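Local coordinates for lectin (PDB 2EIG), which probably binds L-fucosyl sugars as a calcium- and manganese-loaded, glycosylated seed lectin of the legume family, built from four subunits, at residues A[1-6]-A[221-226]; A[61-66]-A[160-165]. All blocks are in the same frame, centred on the assembly; numbering follows the deposited sequence.

Contacts 1 and 2 are consecutive antiparallel pairings in one sheet of the legume lectin beta-sandwich: strands 2-5, 214-226, 61-72 and 159-166 follow each other across it. Their centres lie about 9 Å apart, and contact 2 is nested within the loop that contact 1 closes. Thr-64 OG1 joins them, 2.7 Å from Ser-222 O and 2.8 Å from Trp-221 NE1, probably hydrogen-bonded to both. The N-acetylglucosamine (NAG) is a glycan covalently linked within contact 1; in contact 2 the side chain of Ser-65 is about 6 Å from the bound NAG, between nearest atoms. Neither contact supplies a calcium or manganese ligand, and both touch the second subunit.

Contact 1 of 2, residues A[1-6]-A[221-226]; sequences VSFNYT and WSFTST. With NAG (2-acetamido-2-deoxy-beta-D-glucopyranose), chain E.
Phe-3 sets its ring edge on the face of the Trp-221 indole in a T-shaped pair, planes at 75° and six-membered ring centroids 4.9 Å apart. The two residues lie diagonally across a pair of antiparallel strands in the legume lectin sandwich, where the N-terminal strand 2-5 runs against the end of the long strand 214-226. Phe-3 CE1 does the touching, 3.7 Å from Trp-221 CD2. The first torsion of Phe-3 (chi1 55°) places CG between its backbone N and carbonyl carbon and tips the ring across the neighbouring strand. CB of Phe-223 consequently lies over one face of the Phe-3 ring, while the Phe-223 ring is nearly parallel to it but slid aside with little overlap. Trp-221 and Phe-223 extend this cluster to Val-202, on the opposing sheet of the sandwich; Phe-3 reaches the same valine and stacks on Tyr-45. Tyr-5 points to this side too, with Trp-221 O at its ring edge.

The backbones of the same residues are hydrogen-bonded in both directions, Phe-3 with Phe-223 and Tyr-5 with Trp-221. At the chain start, Val-1 O accepts a 2.8 Å bond from Ser-225 N, and Val-1 N donates to Ser-225 O at 3.0 Å from above the carbonyl plane. A weak bond to Ser-225 OG adds to this grip.

On the other face of the sheet, Asn-4 of the Asn-Tyr-Thr sequon carries the glycan, ND2 bonded to NAG C1 at 1.4 Å. Thr-6 CG2 comes within 3.7 Å of NAG O5, and Ser-222 OG sits 3.6 Å from the acetamido methyl C8.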
ATOM      1  N   VAL A   1       3.811  23.470   6.596  1.00 20.36           N
ATOM      2  CA  VAL A   1       2.772  24.520   6.416  1.00 20.40           C
ATOM      3  C   VAL A   1       1.658  24.158   7.384  1.00 20.43           C
ATOM      4  O   VAL A   1       1.302  22.987   7.541  1.00 20.60           O
ATOM      5  CB  VAL A   1       2.277  24.603   4.940  1.00 21.10           C
ATOM      6  CG1 VAL A   1       1.002  25.434   4.802  1.00 21.35           C
ATOM      7  CG2 VAL A   1       3.384  25.145   4.040  1.00 20.84           C
ATOM      8  N   SER A   2       1.147  25.145   8.086  1.00 20.74           N
ATOM      9  CA  SER A   2       0.025  24.906   9.002  1.00 21.22           C
ATOM     10  C   SER A   2      -0.975  26.054   8.892  1.00 21.55           C
ATOM     11  O   SER A   2      -0.610  27.218   9.018  1.00 21.94           O
ATOM     12  CB  SER A   2       0.558  24.787  10.435  1.00 20.83           C
ATOM     13  OG  SER A   2      -0.494  24.762  11.365  1.00 25.00           O
ATOM     14  N   PHE A   3      -2.241  25.735   8.647  1.00 20.86           N
ATOM     15  CA  PHE A   3      -3.284  26.747   8.699  1.00 20.81           C
ATOM     16  C   PHE A   3      -4.567  26.062   9.078  1.00 21.51           C
ATOM     17  O   PHE A   3      -4.656  24.819   9.071  1.00 21.74           O
ATOM     18  CB  PHE A   3      -3.424  27.572   7.405  1.00 20.91           C
ATOM     19  CG  PHE A   3      -3.629  26.753   6.156  1.00 19.05           C
ATOM     20  CD1 PHE A   3      -4.894  26.280   5.802  1.00 23.49           C
ATOM     21  CD2 PHE A   3      -2.554  26.432   5.343  1.00 19.38           C
ATOM     22  CE1 PHE A   3      -5.089  25.502   4.584  1.00 16.82           C
ATOM     23  CE2 PHE A   3      -2.708  25.643   4.170  1.00 17.73           C
ATOM     24  CZ  PHE A   3      -3.971  25.197   3.785  1.00 18.88           C
ATOM     25  N   ASN A   4      -5.552  26.865   9.430  1.00 22.32           N
ATOM     26  CA  ASN A   4      -6.785  26.354   9.996  1.00 24.43           C
ATOM     27  C   ASN A   4      -7.804  27.470   9.849  1.00 24.15           C
ATOM     28  O   ASN A   4      -7.775  28.447  10.582  1.00 23.74           O
ATOM     29  CB  ASN A   4      -6.526  25.929  11.457  1.00 25.21           C
ATOM     30  CG  ASN A   4      -7.808  25.571  12.238  1.00 30.09           C
ATOM     31  OD1 ASN A   4      -8.913  25.478  11.682  1.00 28.78           O
ATOM     32  ND2 ASN A   4      -7.641  25.382  13.554  1.00 36.77           N
ATOM     33  N   TYR A   5      -8.667  27.327   8.854  1.00 24.02           N
ATOM     34  CA  TYR A   5      -9.789  28.216   8.621  1.00 25.73           C
ATOM     35  C   TYR A   5     -11.030  27.600   9.256  1.00 26.72           C
ATOM     36  O   TYR A   5     -11.543  26.584   8.787  1.00 26.33           O
ATOM     37  CB  TYR A   5     -10.054  28.348   7.114  1.00 26.29           C
ATOM     38  CG  TYR A   5      -8.886  28.933   6.361  1.00 27.84           C
ATOM     39  CD1 TYR A   5      -8.786  30.318   6.170  1.00 31.03           C
ATOM     40  CD2 TYR A   5      -7.876  28.116   5.854  1.00 27.09           C
ATOM     41  CE1 TYR A   5      -7.728  30.865   5.448  1.00 30.95           C
ATOM     42  CE2 TYR A   5      -6.788  28.646   5.165  1.00 29.40           C
ATOM     43  CZ  TYR A   5      -6.703  30.011   4.999  1.00 30.22           C
ATOM     44  OH  TYR A   5      -5.634  30.550   4.354  1.00 31.52           O
ATOM     45  N   THR A   6     -11.516  28.201  10.325  1.00 27.16           N
ATOM     46  CA  THR A   6     -12.758  27.732  10.940  1.00 27.70           C
ATOM     47  C   THR A   6     -13.879  28.351  10.138  1.00 28.29           C
ATOM     48  O   THR A   6     -14.992  27.818  10.084  1.00 29.85           O
ATOM     49  CB  THR A   6     -12.834  28.169  12.396  1.00 27.70           C
ATOM     50  OG1 THR A   6     -12.559  29.570  12.443  1.00 26.25           O
ATOM     51  CG2 THR A   6     -11.783  27.456  13.211  1.00 26.96           C
ATOM     52  N   TRP A 221     -11.455  24.625   6.812  1.00 16.94           N
ATOM     53  CA  TRP A 221     -10.361  23.915   6.156  1.00 15.40           C
ATOM     54  C   TRP A 221      -9.127  24.100   6.995  1.00 15.91           C
ATOM     55  O   TRP A 221      -8.762  25.219   7.321  1.00 16.03           O
ATOM     56  CB  TRP A 221     -10.156  24.462   4.728  1.00 14.86           C
ATOM     57  CG  TRP A 221      -9.033  23.806   3.927  1.00 12.77           C
ATOM     58  CD1 TRP A 221      -8.640  22.494   3.952  1.00 13.48           C
ATOM     59  CD2 TRP A 221      -8.255  24.441   2.913  1.00 16.52           C
ATOM     60  NE1 TRP A 221      -7.609  22.287   3.055  1.00 13.12           N
ATOM     61  CE2 TRP A 221      -7.389  23.461   2.371  1.00 13.81           C
ATOM     62  CE3 TRP A 221      -8.228  25.753   2.380  1.00 16.82           C
ATOM     63  CZ2 TRP A 221      -6.473  23.761   1.343  1.00 15.25           C
ATOM     64  CZ3 TRP A 221      -7.319  26.048   1.373  1.00 15.45           C
ATOM     65  CH2 TRP A 221      -6.451  25.042   0.863  1.00 14.88           C
ATOM     66  N   SER A 222      -8.491  22.992   7.357  1.00 16.60           N
ATOM     67  CA  SER A 222      -7.247  23.020   8.089  1.00 16.01           C
ATOM     68  C   SER A 222      -6.309  22.127   7.276  1.00 15.80           C
ATOM     69  O   SER A 222      -6.742  21.228   6.541  1.00 14.39           O
ATOM     70  CB  SER A 222      -7.405  22.558   9.573  1.00 15.74           C
ATOM     71  OG  SER A 222      -7.914  21.214   9.636  1.00 18.35           O
ATOM     72  N   PHE A 223      -5.025  22.422   7.379  1.00 14.88           N
ATOM     73  CA  PHE A 223      -4.031  21.699   6.634  1.00 14.41           C
ATOM     74  C   PHE A 223      -2.777  21.748   7.442  1.00 14.83           C
ATOM     75  O   PHE A 223      -2.387  22.819   7.937  1.00 14.39           O
ATOM     76  CB  PHE A 223      -3.789  22.456   5.330  1.00 13.25           C
ATOM     77  CG  PHE A 223      -2.763  21.818   4.451  1.00 14.70           C
ATOM     78  CD1 PHE A 223      -3.152  20.910   3.454  1.00 12.43           C
ATOM     79  CD2 PHE A 223      -1.389  22.129   4.611  1.00 12.58           C
ATOM     80  CE1 PHE A 223      -2.187  20.314   2.612  1.00 14.05           C
ATOM     81  CE2 PHE A 223      -0.429  21.528   3.765  1.00 12.90           C
ATOM     82  CZ  PHE A 223      -0.848  20.613   2.788  1.00 11.44           C
ATOM     83  N   THR A 224      -2.137  20.610   7.610  1.00 15.93           N
ATOM     84  CA  THR A 224      -0.805  20.614   8.235  1.00 16.90           C
ATOM     85  C   THR A 224       0.076  19.736   7.423  1.00 16.37           C
ATOM     86  O   THR A 224      -0.272  18.574   7.189  1.00 17.56           O
ATOM     87  CB  THR A 224      -0.814  20.027   9.675  1.00 16.64           C
ATOM     88  OG1 THR A 224      -1.745  20.754  10.454  1.00 20.48           O
ATOM     89  CG2 THR A 224       0.583  20.120  10.311  1.00 16.42           C
ATOM     90  N   SER A 225       1.218  20.270   7.010  1.00 16.02           N
ATOM     91  CA  SER A 225       2.190  19.472   6.282  1.00 16.40           C
ATOM     92  C   SER A 225       3.562  19.595   6.926  1.00 17.27           C
ATOM     93  O   SER A 225       3.890  20.625   7.531  1.00 16.40           O
ATOM     94  CB  SER A 225       2.255  19.799   4.781  1.00 15.58           C
ATOM     95  OG  SER A 225       2.745  21.110   4.539  1.00 17.03           O
ATOM     96  N   THR A 226       4.350  18.542   6.808  1.00 17.51           N
ATOM     97  CA  THR A 226       5.718  18.564   7.361  1.00 19.83           C
ATOM     98  C   THR A 226       6.652  17.949   6.367  1.00 20.05           C
ATOM     99  O   THR A 226       6.508  16.808   5.979  1.00 19.13           O
ATOM    100  CB  THR A 226       5.862  17.827   8.718  1.00 18.95           C
ATOM    101  OG1 THR A 226       5.192  18.576   9.723  1.00 18.35           O
ATOM    102  CG2 THR A 226       7.337  17.680   9.133  1.00 19.80           C
TER
HETATM  103  C1  NAG E1001      -8.819  24.933  14.269  1.00 44.60           C
HETATM  104  C2  NAG E1001      -8.271  23.690  14.962  1.00 50.75           C
HETATM  105  C3  NAG E1001      -8.979  23.276  16.274  1.00 52.79           C
HETATM  106  C4  NAG E1001      -9.790  24.370  17.003  1.00 51.99           C
HETATM  107  C5  NAG E1001     -10.219  25.528  16.099  1.00 50.62           C
HETATM  108  C6  NAG E1001     -10.532  26.793  16.891  1.00 53.04           C
HETATM  109  C7  NAG E1001      -7.346  21.779  13.766  1.00 53.82           C
HETATM  110  C8  NAG E1001      -7.730  20.475  13.125  1.00 54.23           C
HETATM  111  N2  NAG E1001      -8.366  22.600  14.012  1.00 52.76           N
HETATM  112  O3  NAG E1001      -8.016  22.706  17.158  1.00 54.80           O
HETATM  113  O4  NAG E1001     -10.935  23.781  17.590  1.00 52.04           O
HETATM  114  O5  NAG E1001      -9.163  25.885  15.240  1.00 46.97           O
HETATM  115  O6  NAG E1001      -9.323  27.491  17.143  1.00 54.55           O
HETATM  116  O7  NAG E1001      -6.167  22.052  14.039  1.00 55.19           O

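Contact 2 of 2, residues A[61-66]-A[160-165]; sequences SFITSF and KATIIY
Over one face of the Phe-62 ring lies Tyr-165 CB, a CH-pi contact 3.6 Å from the centroid and 19° off the normal. The Phe-66 ring is covered in the same way by the methyl of Ala-161, with CB 3.8 Å from its centroid, and takes Ile-163 CD1 at its edge, near the plane and 3.8 Å from Phe-66 CE2. Both phenylalanines hold CG between backbone N and carbonyl carbon (chi1 66° and 51°), which swings each ring across onto its partner strand. The Tyr-165 ring is nearly parallel to that of Phe-62 but slid aside so that they barely overlap, its end leading away from strand 61-66; its hydroxyl is hydrogen-bonded to Ile-190 O and Leu-192 N. Between the two phenylalanines, Thr-64 CG2 packs alongside Ile-163 CB.

These residues face the interior of the legume lectin beta-sandwich, where Phe-84 of the opposing sheet meets Thr-64, Phe-66 and Ile-163. The strands run almost exactly antiparallel and are joined by six backbone hydrogen bonds at Phe-62/Tyr-165, Thr-64/Ile-163 and Phe-66/Ala-161.

On the reverse of the sheet, Ile-63 and Ile-164 lie side by side, CD1 of Ile-63 being 3.7 Å from CG1 of Ile-164 and also touching Thr-162 CG2. Ile-63 packs there on Val-175 of the second subunit, and Ile-164 on its Thr-173. Ser-65 OG and Thr-162 OG1 share a weak hydrogen bond of 3.5 Å.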
ATOM      1  N   SER A  61       4.640  14.854   4.523  1.00 16.68           N
ATOM      2  CA  SER A  61       3.375  14.281   4.951  1.00 16.74           C
ATOM      3  C   SER A  61       2.412  15.412   5.142  1.00 17.18           C
ATOM      4  O   SER A  61       2.797  16.551   5.450  1.00 16.61           O
ATOM      5  CB  SER A  61       3.511  13.498   6.274  1.00 16.63           C
ATOM      6  OG  SER A  61       4.222  12.314   6.021  1.00 17.80           O
ATOM      7  N   PHE A  62       1.126  15.126   4.975  1.00 15.78           N
ATOM      8  CA  PHE A  62       0.156  16.117   5.360  1.00 15.07           C
ATOM      9  C   PHE A  62      -1.106  15.481   5.881  1.00 15.05           C
ATOM     10  O   PHE A  62      -1.379  14.284   5.667  1.00 15.70           O
ATOM     11  CB  PHE A  62      -0.135  17.157   4.253  1.00 14.72           C
ATOM     12  CG  PHE A  62      -0.811  16.599   2.995  1.00 17.12           C
ATOM     13  CD1 PHE A  62      -2.196  16.431   2.936  1.00 18.34           C
ATOM     14  CD2 PHE A  62      -0.053  16.309   1.871  1.00 18.72           C
ATOM     15  CE1 PHE A  62      -2.825  15.938   1.777  1.00 17.26           C
ATOM     16  CE2 PHE A  62      -0.657  15.803   0.709  1.00 20.03           C
ATOM     17  CZ  PHE A  62      -2.052  15.628   0.668  1.00 17.75           C
ATOM     18  N   ILE A  63      -1.866  16.300   6.574  1.00 14.01           N
ATOM     19  CA  ILE A  63      -3.232  15.975   6.849  1.00 15.52           C
ATOM     20  C   ILE A  63      -4.004  17.204   6.512  1.00 15.30           C
ATOM     21  O   ILE A  63      -3.592  18.287   6.808  1.00 15.35           O
ATOM     22  CB  ILE A  63      -3.488  15.520   8.323  1.00 14.20           C
ATOM     23  CG1 ILE A  63      -4.989  15.228   8.516  1.00 15.89           C
ATOM     24  CG2 ILE A  63      -2.929  16.573   9.363  1.00 15.74           C
ATOM     25  CD1 ILE A  63      -5.341  14.476   9.792  1.00 15.01           C
ATOM     26  N   THR A  64      -5.121  17.024   5.842  1.00 15.86           N
ATOM     27  CA  THR A  64      -5.986  18.136   5.643  1.00 15.55           C
ATOM     28  C   THR A  64      -7.405  17.713   6.035  1.00 16.76           C
ATOM     29  O   THR A  64      -7.753  16.537   5.856  1.00 16.83           O
ATOM     30  CB  THR A  64      -5.880  18.679   4.185  1.00 15.13           C
ATOM     31  OG1 THR A  64      -6.504  19.930   4.150  1.00 10.60           O
ATOM     32  CG2 THR A  64      -6.528  17.784   3.086  1.00 15.32           C
ATOM     33  N   SER A  65      -8.179  18.662   6.554  1.00 17.18           N
ATOM     34  CA  SER A  65      -9.609  18.469   6.853  1.00 18.84           C
ATOM     35  C   SER A  65     -10.414  19.628   6.337  1.00 17.73           C
ATOM     36  O   SER A  65      -9.999  20.785   6.385  1.00 17.21           O
ATOM     37  CB  SER A  65      -9.895  18.321   8.372  1.00 18.95           C
ATOM     38  OG  SER A  65      -9.221  17.196   8.896  1.00 22.78           O
ATOM     39  N   PHE A  66     -11.588  19.325   5.826  1.00 18.46           N
ATOM     40  CA  PHE A  66     -12.481  20.390   5.401  1.00 17.69           C
ATOM     41  C   PHE A  66     -13.942  19.955   5.492  1.00 18.55           C
ATOM     42  O   PHE A  66     -14.265  18.802   5.218  1.00 18.58           O
ATOM     43  CB  PHE A  66     -12.141  20.929   3.999  1.00 16.95           C
ATOM     44  CG  PHE A  66     -12.002  19.864   2.937  1.00 16.59           C
ATOM     45  CD1 PHE A  66     -13.103  19.488   2.171  1.00 16.96           C
ATOM     46  CD2 PHE A  66     -10.764  19.252   2.697  1.00 12.21           C
ATOM     47  CE1 PHE A  66     -12.987  18.532   1.169  1.00 15.48           C
ATOM     48  CE2 PHE A  66     -10.656  18.291   1.713  1.00 12.97           C
ATOM     49  CZ  PHE A  66     -11.738  17.929   0.961  1.00 12.62           C
ATOM     50  N   LYS A 160     -17.739  15.983   6.168  1.00 18.74           N
ATOM     51  CA  LYS A 160     -16.501  16.337   6.847  1.00 17.82           C
ATOM     52  C   LYS A 160     -15.442  15.365   6.318  1.00 17.09           C
ATOM     53  O   LYS A 160     -15.475  14.175   6.630  1.00 17.09           O
ATOM     54  CB  LYS A 160     -16.698  16.227   8.359  1.00 16.91           C
ATOM     55  CG  LYS A 160     -17.731  17.233   8.944  1.00 20.02           C
ATOM     56  CD  LYS A 160     -17.888  17.133  10.509  1.00 21.98           C
ATOM     57  CE  LYS A 160     -18.320  15.747  10.939  1.00 29.11           C
ATOM     58  NZ  LYS A 160     -17.153  14.886  11.344  1.00 32.70           N
ATOM     59  N   ALA A 161     -14.553  15.885   5.482  1.00 16.44           N
ATOM     60  CA  ALA A 161     -13.505  15.123   4.794  1.00 16.07           C
ATOM     61  C   ALA A 161     -12.232  15.293   5.574  1.00 14.76           C
ATOM     62  O   ALA A 161     -11.936  16.395   6.012  1.00 15.73           O
ATOM     63  CB  ALA A 161     -13.307  15.667   3.372  1.00 15.89           C
ATOM     64  N   THR A 162     -11.500  14.206   5.723  1.00 14.26           N
ATOM     65  CA  THR A 162     -10.127  14.185   6.179  1.00 14.46           C
ATOM     66  C   THR A 162      -9.261  13.406   5.175  1.00 15.20           C
ATOM     67  O   THR A 162      -9.584  12.292   4.737  1.00 14.89           O
ATOM     68  CB  THR A 162     -10.045  13.528   7.578  1.00 14.02           C
ATOM     69  OG1 THR A 162     -10.907  14.215   8.460  1.00 16.24           O
ATOM     70  CG2 THR A 162      -8.617  13.488   8.117  1.00 13.31           C
ATOM     71  N   ILE A 163      -8.143  14.001   4.811  1.00 14.86           N
ATOM     72  CA  ILE A 163      -7.217  13.378   3.878  1.00 14.14           C
ATOM     73  C   ILE A 163      -5.860  13.325   4.539  1.00 15.01           C
ATOM     74  O   ILE A 163      -5.359  14.321   5.093  1.00 14.38           O
ATOM     75  CB  ILE A 163      -7.166  14.176   2.564  1.00 13.78           C
ATOM     76  CG1 ILE A 163      -8.563  14.197   1.874  1.00 13.03           C
ATOM     77  CG2 ILE A 163      -6.063  13.632   1.617  1.00 13.20           C
ATOM     78  CD1 ILE A 163      -8.662  15.249   0.782  1.00 13.28           C
ATOM     79  N   ILE A 164      -5.263  12.154   4.551  1.00 15.91           N
ATOM     80  CA  ILE A 164      -3.952  12.054   5.193  1.00 16.81           C
ATOM     81  C   ILE A 164      -3.066  11.564   4.080  1.00 16.30           C
ATOM     82  O   ILE A 164      -3.441  10.637   3.392  1.00 16.09           O
ATOM     83  CB  ILE A 164      -3.901  11.055   6.382  1.00 16.77           C
ATOM     84  CG1 ILE A 164      -4.721  11.559   7.573  1.00 17.12           C
ATOM     85  CG2 ILE A 164      -2.436  10.823   6.848  1.00 15.75           C
ATOM     86  CD1 ILE A 164      -4.862  10.522   8.722  1.00 19.73           C
ATOM     87  N   TYR A 165      -1.938  12.235   3.872  1.00 15.63           N
ATOM     88  CA  TYR A 165      -0.861  11.669   3.085  1.00 15.62           C
ATOM     89  C   TYR A 165       0.270  11.260   3.989  1.00 17.17           C
ATOM     90  O   TYR A 165       0.913  12.097   4.608  1.00 17.36           O
ATOM     91  CB  TYR A 165      -0.362  12.660   2.021  1.00 14.81           C
ATOM     92  CG  TYR A 165       0.628  11.992   1.077  1.00 14.29           C
ATOM     93  CD1 TYR A 165       0.202  11.091   0.100  1.00 15.39           C
ATOM     94  CD2 TYR A 165       1.987  12.217   1.216  1.00 14.31           C
ATOM     95  CE1 TYR A 165       1.124  10.446  -0.701  1.00 13.53           C
ATOM     96  CE2 TYR A 165       2.911  11.612   0.405  1.00 14.31           C
ATOM     97  CZ  TYR A 165       2.484  10.734  -0.545  1.00 15.63           C
ATOM     98  OH  TYR A 165       3.445  10.168  -1.327  1.00 16.03           O
TER